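PDB 1ZZG: glucose-6-phosphate isomerase from Thermus thermophilus, which probably catalyses the reversible isomerisation of glucose 6-phosphate to fructose 6-phosphate, a step shared by glycolysis and gluconeogenesis. Local coordinates for residues 299-305 and 353-359; 4-8 and 348-352; 242-247 and 281-285. All coordinates share one frame; numbering follows the deposited sequence.

Interaction 1 of 3, residues 299-305 and 353-359; sequences FREGPLD and ALAEAGQ
Two polar side chains, Gln359 and Arg300, tie the C-terminal ends of two helices together, each using one nitrogen twice. NE2 of Gln359 donates to Phe299 O at 3.0 Å, a bond that lies in the carbonyl plane, on a lone pair, and in the amide plane of the glutamine. Its other bond, from NE2 to Pro303 O, is 3.1 Å long and more tilted. A primary amide suits this place because its two N-H groups can hold both a carbonyl of the last helical turn and one of the loop beyond it.

Arg300 adds a hydrogen bond and a salt bridge. Bends at chi2 and chi3 curl its chain back, although its CB points away from 353-359. NH1 hydrogen-bonds to Ala353 O at 2.7 Å and forms a salt bridge with Glu356 OE1 at 3.0 Å, on its anti lone pair. Ala353 O also accepts from Ala357 N, on the opposite face of its plane. NE of Arg300 binds Gly401 O of the second subunit.

Packing is close: Ala357 CB lies 3.4 Å from Arg300 O, where a small side chain lets the backbones approach. In the apolar contact, CD2 of Leu354 lies alongside Phe299 CB at 3.5 Å. Leu304 CD2 rests against the Gln359 amide.

Gly358, with positive phi, is the first residue to leave helical angles after helix 339-356, in a Schellman motif, the classic C-terminal helix-capping motif, beside the subunit interface.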
loop_
_atom_site.group_PDB
_atom_site.type_symbol
_atom_site.label_atom_id
_atom_site.label_comp_id
_atom_site.label_asym_id
_atom_site.label_seq_id
_atom_site.Cartn_x
_atom_site.Cartn_y
_atom_site.Cartn_z
ATOM N N PHE A 299 -6.870 -12.356 10.255
ATOM C CA PHE A 299 -7.584 -13.336 9.444
ATOM C C PHE A 299 -7.692 -14.672 10.178
ATOM O O PHE A 299 -8.673 -15.398 10.023
ATOM C CB PHE A 299 -6.885 -13.561 8.092
ATOM C CG PHE A 299 -6.646 -12.296 7.296
ATOM C CD1 PHE A 299 -7.461 -11.179 7.457
ATOM C CD2 PHE A 299 -5.600 -12.233 6.378
ATOM C CE1 PHE A 299 -7.238 -10.013 6.719
ATOM C CE2 PHE A 299 -5.367 -11.074 5.631
ATOM C CZ PHE A 299 -6.188 -9.962 5.802
ATOM N N ARG A 300 -6.680 -14.976 10.985
ATOM C CA ARG A 300 -6.617 -16.225 11.731
ATOM C C ARG A 300 -7.512 -16.312 12.970
ATOM O O ARG A 300 -8.170 -17.330 13.188
ATOM C CB ARG A 300 -5.164 -16.503 12.145
ATOM C CG ARG A 300 -4.225 -16.885 11.005
ATOM C CD ARG A 300 -4.304 -18.378 10.713
ATOM N NE ARG A 300 -3.832 -19.170 11.848
ATOM C CZ ARG A 300 -4.152 -20.444 12.057
ATOM N NH1 ARG A 300 -4.948 -21.079 11.204
ATOM N NH2 ARG A 300 -3.687 -21.083 13.129
ATOM N N GLU A 301 -7.551 -15.260 13.779
ATOM C CA GLU A 301 -8.346 -15.309 15.001
ATOM C C GLU A 301 -9.433 -14.254 15.105
ATOM O O GLU A 301 -10.172 -14.213 16.087
ATOM C CB GLU A 301 -7.418 -15.224 16.214
ATOM C CG GLU A 301 -6.239 -16.174 16.121
ATOM C CD GLU A 301 -5.506 -16.348 17.440
ATOM O OE1 GLU A 301 -5.128 -15.330 18.069
ATOM O OE2 GLU A 301 -5.304 -17.513 17.838
ATOM N N GLY A 302 -9.526 -13.400 14.091
ATOM C CA GLY A 302 -10.547 -12.373 14.092
ATOM C C GLY A 302 -11.834 -12.920 13.498
ATOM O O GLY A 302 -11.904 -14.103 13.173
ATOM N N PRO A 303 -12.867 -12.081 13.331
ATOM C CA PRO A 303 -14.159 -12.495 12.769
ATOM C C PRO A 303 -14.056 -13.199 11.414
ATOM O O PRO A 303 -13.167 -12.905 10.614
ATOM C CB PRO A 303 -14.926 -11.177 12.657
ATOM C CG PRO A 303 -14.333 -10.338 13.754
ATOM C CD PRO A 303 -12.862 -10.640 13.636
ATOM N N LEU A 304 -14.966 -14.134 11.165
ATOM C CA LEU A 304 -14.997 -14.850 9.893
ATOM C C LEU A 304 -15.920 -14.063 8.970
ATOM O O LEU A 304 -17.002 -14.526 8.609
ATOM C CB LEU A 304 -15.539 -16.264 10.091
ATOM C CG LEU A 304 -14.651 -17.187 10.931
ATOM C CD1 LEU A 304 -15.378 -18.505 11.201
ATOM C CD2 LEU A 304 -13.339 -17.431 10.201
ATOM N N ASP A 305 -15.485 -12.866 8.591
ATOM C CA ASP A 305 -16.288 -11.993 7.740
ATOM C C ASP A 305 -15.569 -11.583 6.463
ATOM O O ASP A 305 -15.780 -10.486 5.947
ATOM C CB ASP A 305 -16.677 -10.741 8.526
ATOM C CG ASP A 305 -15.468 -9.965 9.028
ATOM O OD1 ASP A 305 -14.326 -10.419 8.822
ATOM O OD2 ASP A 305 -15.660 -8.890 9.632
ATOM N N ALA A 353 -3.315 -22.330 6.287
ATOM C CA ALA A 353 -3.579 -21.805 7.627
ATOM C C ALA A 353 -4.865 -20.990 7.644
ATOM O O ALA A 353 -5.666 -21.085 8.575
ATOM C CB ALA A 353 -2.402 -20.953 8.109
ATOM N N LEU A 354 -5.064 -20.185 6.608
ATOM C CA LEU A 354 -6.265 -19.370 6.513
ATOM C C LEU A 354 -7.502 -20.269 6.477
ATOM O O LEU A 354 -8.514 -19.981 7.118
ATOM C CB LEU A 354 -6.204 -18.498 5.256
ATOM C CG LEU A 354 -5.209 -17.335 5.298
ATOM C CD1 LEU A 354 -5.069 -16.692 3.917
ATOM C CD2 LEU A 354 -5.695 -16.322 6.319
ATOM N N ALA A 355 -7.413 -21.366 5.733
ATOM C CA ALA A 355 -8.535 -22.293 5.635
ATOM C C ALA A 355 -8.740 -23.025 6.962
ATOM O O ALA A 355 -9.876 -23.269 7.373
ATOM C CB ALA A 355 -8.295 -23.290 4.506
ATOM N N GLU A 356 -7.638 -23.359 7.634
ATOM C CA GLU A 356 -7.688 -24.061 8.921
ATOM C C GLU A 356 -8.399 -23.193 9.952
ATOM O O GLU A 356 -9.064 -23.701 10.852
ATOM C CB GLU A 356 -6.265 -24.383 9.397
ATOM C CG GLU A 356 -6.146 -25.358 10.577
ATOM C CD GLU A 356 -6.516 -24.747 11.927
ATOM O OE1 GLU A 356 -6.337 -23.522 12.112
ATOM O OE2 GLU A 356 -6.967 -25.505 12.817
ATOM N N ALA A 357 -8.259 -21.878 9.810
ATOM C CA ALA A 357 -8.889 -20.937 10.726
ATOM C C ALA A 357 -10.376 -20.754 10.416
ATOM O O ALA A 357 -11.082 -20.028 11.122
ATOM C CB ALA A 357 -8.169 -19.589 10.671
ATOM N N GLY A 358 -10.846 -21.400 9.352
ATOM C CA GLY A 358 -12.255 -21.305 8.991
ATOM C C GLY A 358 -12.654 -20.204 8.016
ATOM O O GLY A 358 -13.847 -20.005 7.759
ATOM N N GLN A 359 -11.675 -19.490 7.468
ATOM C CA GLN A 359 -11.963 -18.411 6.527
ATOM C C GLN A 359 -12.246 -18.944 5.125
ATOM O O GLN A 359 -11.671 -19.946 4.699
ATOM C CB GLN A 359 -10.782 -17.425 6.448
ATOM C CG GLN A 359 -10.539 -16.610 7.712
ATOM C CD GLN A 359 -11.551 -15.498 7.912
ATOM O OE1 GLN A 359 -12.608 -15.486 7.290
ATOM N NE2 GLN A 359 -11.233 -14.563 8.795
#

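Interaction 2 of 3, residues 4-8 and 348-352; sequences LDTRF and EATYE
Phe8 and Glu352 mark the nearest backbone approach, their CA atoms 8.1 Å apart, so side chains bridge the gap between the turn after edge strand 3-5 and helix 339-356. The turn is an Asx turn: Asp5 OD1 accepts from Arg7 N at 2.9 Å. The same oxygen takes the hydroxyl of Tyr351 at 2.7 Å, and the two donors arrive from opposite faces of the carboxylate plane.

Asp5 OD2 is gripped side-on by Arg7, through NE and NH2, both from one face of the carboxylate, while OD2 lies in the guanidinium plane. Aspartate suits the site because its short side chain can order the turn and balance the arginine together. Replacing Asp5 by alanine is likely to leave the Arg7 guanidinium without its main counter-charge and the Tyr351 hydroxyl without its carboxylate acceptor, setting the turn free to shift.

Arg7 NH1 also makes a weak salt bridge to Glu348 OE1, 3.3 Å away; the stronger partner of that glutamate is Lys344 in its own helix. CE2 of Tyr351 lies over one face of the guanidinium, toward its rim.

With CG anti to the backbone N (chi1 179°), Tyr351 extends from the helix toward the turn. Phe8 presents its edge to the tyrosine face in a T-shaped stack, centroids 4.9 Å apart and planes at 74°. Phe8 CZ continues to Glu352 CA at 3.9 Å. A water joins the two sides again, donating to Tyr351 OH at 2.6 Å and accepting from Phe8 N.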
loop_
_atom_site.group_PDB
_atom_site.type_symbol
_atom_site.label_atom_id
_atom_site.label_comp_id
_atom_site.label_asym_id
_atom_site.label_seq_id
_atom_site.Cartn_x
_atom_site.Cartn_y
_atom_site.Cartn_z
ATOM N N LEU A 4 -7.414 -21.712 -11.154
ATOM C CA LEU A 4 -8.225 -21.441 -9.975
ATOM C C LEU A 4 -8.227 -22.663 -9.066
ATOM O O LEU A 4 -8.504 -23.778 -9.510
ATOM C CB LEU A 4 -9.667 -21.099 -10.369
ATOM C CG LEU A 4 -10.664 -21.048 -9.201
ATOM C CD1 LEU A 4 -10.276 -19.950 -8.207
ATOM C CD2 LEU A 4 -12.065 -20.800 -9.749
ATOM N N ASP A 5 -7.911 -22.442 -7.795
ATOM C CA ASP A 5 -7.877 -23.513 -6.805
ATOM C C ASP A 5 -8.899 -23.252 -5.702
ATOM O O ASP A 5 -8.841 -22.233 -5.019
ATOM C CB ASP A 5 -6.477 -23.618 -6.196
ATOM C CG ASP A 5 -6.362 -24.746 -5.188
ATOM O OD1 ASP A 5 -7.098 -24.732 -4.181
ATOM O OD2 ASP A 5 -5.531 -25.651 -5.408
ATOM N N THR A 6 -9.834 -24.179 -5.533
ATOM C CA THR A 6 -10.865 -24.047 -4.514
ATOM C C THR A 6 -10.840 -25.255 -3.568
ATOM O O THR A 6 -11.863 -25.629 -2.999
ATOM C CB THR A 6 -12.271 -23.939 -5.161
ATOM O OG1 THR A 6 -12.497 -25.065 -6.021
ATOM C CG2 THR A 6 -12.394 -22.651 -5.976
ATOM N N ARG A 7 -9.660 -25.844 -3.395
ATOM C CA ARG A 7 -9.501 -27.021 -2.545
ATOM C C ARG A 7 -10.147 -26.903 -1.169
ATOM O O ARG A 7 -10.564 -27.911 -0.603
ATOM C CB ARG A 7 -8.010 -27.364 -2.381
ATOM C CG ARG A 7 -7.261 -26.455 -1.416
ATOM C CD ARG A 7 -5.768 -26.766 -1.363
ATOM N NE ARG A 7 -5.083 -26.403 -2.601
ATOM C CZ ARG A 7 -3.763 -26.290 -2.719
ATOM N NH1 ARG A 7 -2.983 -26.516 -1.671
ATOM N NH2 ARG A 7 -3.220 -25.946 -3.878
ATOM N N PHE A 8 -10.236 -25.688 -0.627
ATOM C CA PHE A 8 -10.828 -25.494 0.696
ATOM C C PHE A 8 -12.268 -25.011 0.655
ATOM O O PHE A 8 -12.794 -24.507 1.645
ATOM C CB PHE A 8 -9.971 -24.531 1.524
ATOM C CG PHE A 8 -8.564 -25.010 1.728
ATOM C CD1 PHE A 8 -8.319 -26.236 2.342
ATOM C CD2 PHE A 8 -7.484 -24.263 1.271
ATOM C CE1 PHE A 8 -7.017 -26.713 2.493
ATOM C CE2 PHE A 8 -6.178 -24.732 1.417
ATOM C CZ PHE A 8 -5.947 -25.961 2.029
ATOM N N GLU A 348 1.751 -21.439 0.206
ATOM C CA GLU A 348 0.943 -22.645 0.388
ATOM C C GLU A 348 0.572 -22.796 1.856
ATOM O O GLU A 348 -0.572 -23.105 2.188
ATOM C CB GLU A 348 1.711 -23.895 -0.067
ATOM C CG GLU A 348 2.013 -23.987 -1.567
ATOM C CD GLU A 348 0.772 -24.181 -2.428
ATOM O OE1 GLU A 348 -0.273 -24.632 -1.900
ATOM O OE2 GLU A 348 0.848 -23.897 -3.642
ATOM N N ALA A 349 1.551 -22.567 2.727
ATOM C CA ALA A 349 1.361 -22.679 4.167
ATOM C C ALA A 349 0.285 -21.726 4.672
ATOM O O ALA A 349 -0.591 -22.121 5.438
ATOM C CB ALA A 349 2.680 -22.407 4.884
ATOM N N THR A 350 0.352 -20.469 4.243
ATOM C CA THR A 350 -0.626 -19.474 4.668
ATOM C C THR A 350 -2.013 -19.772 4.107
ATOM O O THR A 350 -3.024 -19.598 4.795
ATOM C CB THR A 350 -0.202 -18.063 4.235
ATOM O OG1 THR A 350 1.035 -17.724 4.875
ATOM C CG2 THR A 350 -1.267 -17.046 4.618
ATOM N N TYR A 351 -2.052 -20.214 2.853
ATOM C CA TYR A 351 -3.301 -20.563 2.191
ATOM C C TYR A 351 -4.006 -21.612 3.057
ATOM O O TYR A 351 -5.194 -21.484 3.373
ATOM C CB TYR A 351 -2.994 -21.106 0.786
ATOM C CG TYR A 351 -4.193 -21.534 -0.036
ATOM C CD1 TYR A 351 -5.437 -20.914 0.114
ATOM C CD2 TYR A 351 -4.070 -22.538 -0.997
ATOM C CE1 TYR A 351 -6.529 -21.288 -0.676
ATOM C CE2 TYR A 351 -5.149 -22.919 -1.789
ATOM C CZ TYR A 351 -6.372 -22.292 -1.625
ATOM O OH TYR A 351 -7.433 -22.668 -2.409
ATOM N N GLU A 352 -3.254 -22.629 3.465
ATOM C CA GLU A 352 -3.799 -23.691 4.308
ATOM C C GLU A 352 -4.160 -23.184 5.711
ATOM O O GLU A 352 -5.191 -23.563 6.264
ATOM C CB GLU A 352 -2.796 -24.841 4.431
ATOM C CG GLU A 352 -3.382 -26.088 5.082
ATOM C CD GLU A 352 -2.342 -27.158 5.363
ATOM O OE1 GLU A 352 -1.435 -27.354 4.524
ATOM O OE2 GLU A 352 -2.444 -27.813 6.424
HETATM O O HOH W 1 -0.293 -25.496 -5.613
HETATM O O HOH W 2 -9.965 -23.030 -1.727
#

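Interaction 3 of 3, residues 242-247 and 281-285; sequences LPVHVF and TTAVP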
loop_
_atom_site.group_PDB
_atom_site.type_symbol
_atom_site.label_atom_id
_atom_site.label_comp_id
_atom_site.label_asym_id
_atom_site.label_seq_id
_atom_site.Cartn_x
_atom_site.Cartn_y
_atom_site.Cartn_z
ATOM N N LEU A 242 -20.581 -10.514 2.877
ATOM C CA LEU A 242 -19.442 -10.369 3.790
ATOM C C LEU A 242 -18.851 -8.989 3.481
ATOM O O LEU A 242 -18.623 -8.655 2.320
ATOM C CB LEU A 242 -18.400 -11.466 3.548
ATOM C CG LEU A 242 -18.861 -12.902 3.840
ATOM C CD1 LEU A 242 -17.675 -13.854 3.826
ATOM C CD2 LEU A 242 -19.541 -12.939 5.190
ATOM N N PRO A 243 -18.578 -8.178 4.517
ATOM C CA PRO A 243 -18.026 -6.826 4.337
ATOM C C PRO A 243 -16.654 -6.716 3.687
ATOM O O PRO A 243 -16.342 -5.715 3.034
ATOM C CB PRO A 243 -18.023 -6.265 5.762
ATOM C CG PRO A 243 -17.726 -7.483 6.595
ATOM C CD PRO A 243 -18.614 -8.551 5.947
ATOM N N VAL A 244 -15.843 -7.751 3.840
ATOM C CA VAL A 244 -14.485 -7.698 3.317
ATOM C C VAL A 244 -14.054 -8.752 2.304
ATOM O O VAL A 244 -14.403 -9.923 2.399
ATOM C CB VAL A 244 -13.482 -7.720 4.501
ATOM C CG1 VAL A 244 -12.052 -7.880 4.000
ATOM C CG2 VAL A 244 -13.639 -6.444 5.323
ATOM N N HIS A 245 -13.276 -8.304 1.328
ATOM C CA HIS A 245 -12.721 -9.182 0.316
ATOM C C HIS A 245 -11.232 -8.865 0.268
ATOM O O HIS A 245 -10.832 -7.782 -0.164
ATOM C CB HIS A 245 -13.362 -8.930 -1.050
ATOM C CG HIS A 245 -12.697 -9.675 -2.166
ATOM N ND1 HIS A 245 -12.331 -10.998 -2.060
ATOM C CD2 HIS A 245 -12.328 -9.281 -3.408
ATOM C CE1 HIS A 245 -11.764 -11.388 -3.188
ATOM N NE2 HIS A 245 -11.750 -10.364 -4.022
ATOM N N VAL A 246 -10.414 -9.800 0.736
ATOM C CA VAL A 246 -8.970 -9.598 0.747
ATOM C C VAL A 246 -8.330 -10.090 -0.546
ATOM O O VAL A 246 -8.644 -11.175 -1.032
ATOM C CB VAL A 246 -8.306 -10.337 1.939
ATOM C CG1 VAL A 246 -6.804 -10.059 1.950
ATOM C CG2 VAL A 246 -8.943 -9.889 3.246
ATOM N N PHE A 247 -7.443 -9.271 -1.105
ATOM C CA PHE A 247 -6.732 -9.610 -2.335
ATOM C C PHE A 247 -5.257 -9.607 -1.926
ATOM O O PHE A 247 -4.649 -8.546 -1.769
ATOM C CB PHE A 247 -7.008 -8.550 -3.418
ATOM C CG PHE A 247 -6.398 -8.868 -4.758
ATOM C CD1 PHE A 247 -6.951 -9.847 -5.581
ATOM C CD2 PHE A 247 -5.257 -8.196 -5.194
ATOM C CE1 PHE A 247 -6.379 -10.150 -6.814
ATOM C CE2 PHE A 247 -4.681 -8.490 -6.419
ATOM C CZ PHE A 247 -5.242 -9.470 -7.234
ATOM N N THR A 281 -18.502 -4.751 -1.640
ATOM C CA THR A 281 -17.684 -5.264 -0.554
ATOM C C THR A 281 -16.401 -4.444 -0.510
ATOM O O THR A 281 -15.998 -3.851 -1.511
ATOM C CB THR A 281 -17.344 -6.758 -0.741
ATOM O OG1 THR A 281 -16.622 -6.943 -1.964
ATOM C CG2 THR A 281 -18.628 -7.597 -0.775
ATOM N N THR A 282 -15.770 -4.407 0.656
ATOM C CA THR A 282 -14.544 -3.651 0.835
ATOM C C THR A 282 -13.303 -4.464 0.490
ATOM O O THR A 282 -12.957 -5.414 1.196
ATOM C CB THR A 282 -14.433 -3.150 2.284
ATOM O OG1 THR A 282 -15.616 -2.411 2.614
ATOM C CG2 THR A 282 -13.205 -2.243 2.445
ATOM N N ALA A 283 -12.640 -4.092 -0.603
ATOM C CA ALA A 283 -11.425 -4.774 -1.024
ATOM C C ALA A 283 -10.278 -4.315 -0.123
ATOM O O ALA A 283 -10.069 -3.115 0.065
ATOM C CB ALA A 283 -11.108 -4.452 -2.482
ATOM N N VAL A 284 -9.545 -5.281 0.425
ATOM C CA VAL A 284 -8.420 -5.009 1.316
ATOM C C VAL A 284 -7.155 -5.587 0.693
ATOM O O VAL A 284 -7.063 -6.791 0.462
ATOM C CB VAL A 284 -8.649 -5.654 2.706
ATOM C CG1 VAL A 284 -7.465 -5.376 3.617
ATOM C CG2 VAL A 284 -9.924 -5.113 3.324
ATOM N N PRO A 285 -6.157 -4.730 0.413
ATOM C CA PRO A 285 -4.897 -5.174 -0.196
ATOM C C PRO A 285 -3.957 -5.874 0.790
ATOM O O PRO A 285 -3.896 -5.514 1.964
ATOM C CB PRO A 285 -4.304 -3.872 -0.726
ATOM C CG PRO A 285 -4.703 -2.886 0.359
ATOM C CD PRO A 285 -6.148 -3.273 0.655
#
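Four backbone hydrogen bonds join 242-247 to 281-285 in a parallel ladder. Thr282 N donates to Pro243 O, His245 N to Thr282 O, Val284 N to His245 O and Phe247 N to Val284 O, all at 2.8 to 3.0 Å. Thr282, His245 and Val284 each use both N-H and C=O across the pair, while the residues between them turn theirs the other way, as expected of parallel pairing. The strand axes are 4.6 Å apart and cross at -30°, a twist usual in beta sheets.

Weaker CA-H...O contacts fill in between these bonds, the shortest from Ala283 CA to His245 O at 3.2 Å. At the start of the ladder, CG2 of Thr281 touches Leu242 O at 3.3 Å.

Side chains alternate between the faces. Val244, Val246, Thr282 and Val284 share one of them, where CG1 of Val244 meets CG2 of Val284 at 3.6 Å. Beta-branched residues favour extended backbones and fill such a surface compactly. It is this face that meets the second subunit: Val244 and Val284 each pack on their own counterparts there, and Thr282 OG1 bonds to Lys306 of that subunit.

His245, Phe247, Ala283 and Pro285 occupy the other face. Small Ala283 lets helix 257-269 come close through Val262 and His265, the latter also bonded to Thr281 OG1; that helix carries Glu267, the predicted proton donor, about 10 Å from Ala283 between side chains. Strand 306-313, whose Leu307 O accepts from His245 ND1, pairs with strand 244-249 along its other edge, placing this contact inside the mixed sheet.

Overall arrangement
Interaction 3 is a buried contact within the mixed sheet, whereas interactions 1 and 2 are partly buried and share helix 339-356, one at its C-terminal end and the other a turn earlier. Chemistry follows place: backbone bonds and valines in the sheet, an arginine salt bridge and a glutamine amide where two helix ends meet, and a salt-bridge network with an aromatic pair where the turn after the edge strand meets the helix. Interactions 1 and 2 touch through Ala355 CB and Phe8 CG, and interaction 1 reaches interaction 3 through Asp305 against Pro243 and Phe299 against Val246. Interactions 2 and 3 do not touch, though both reach the same sheet. All three adjoin the second subunit.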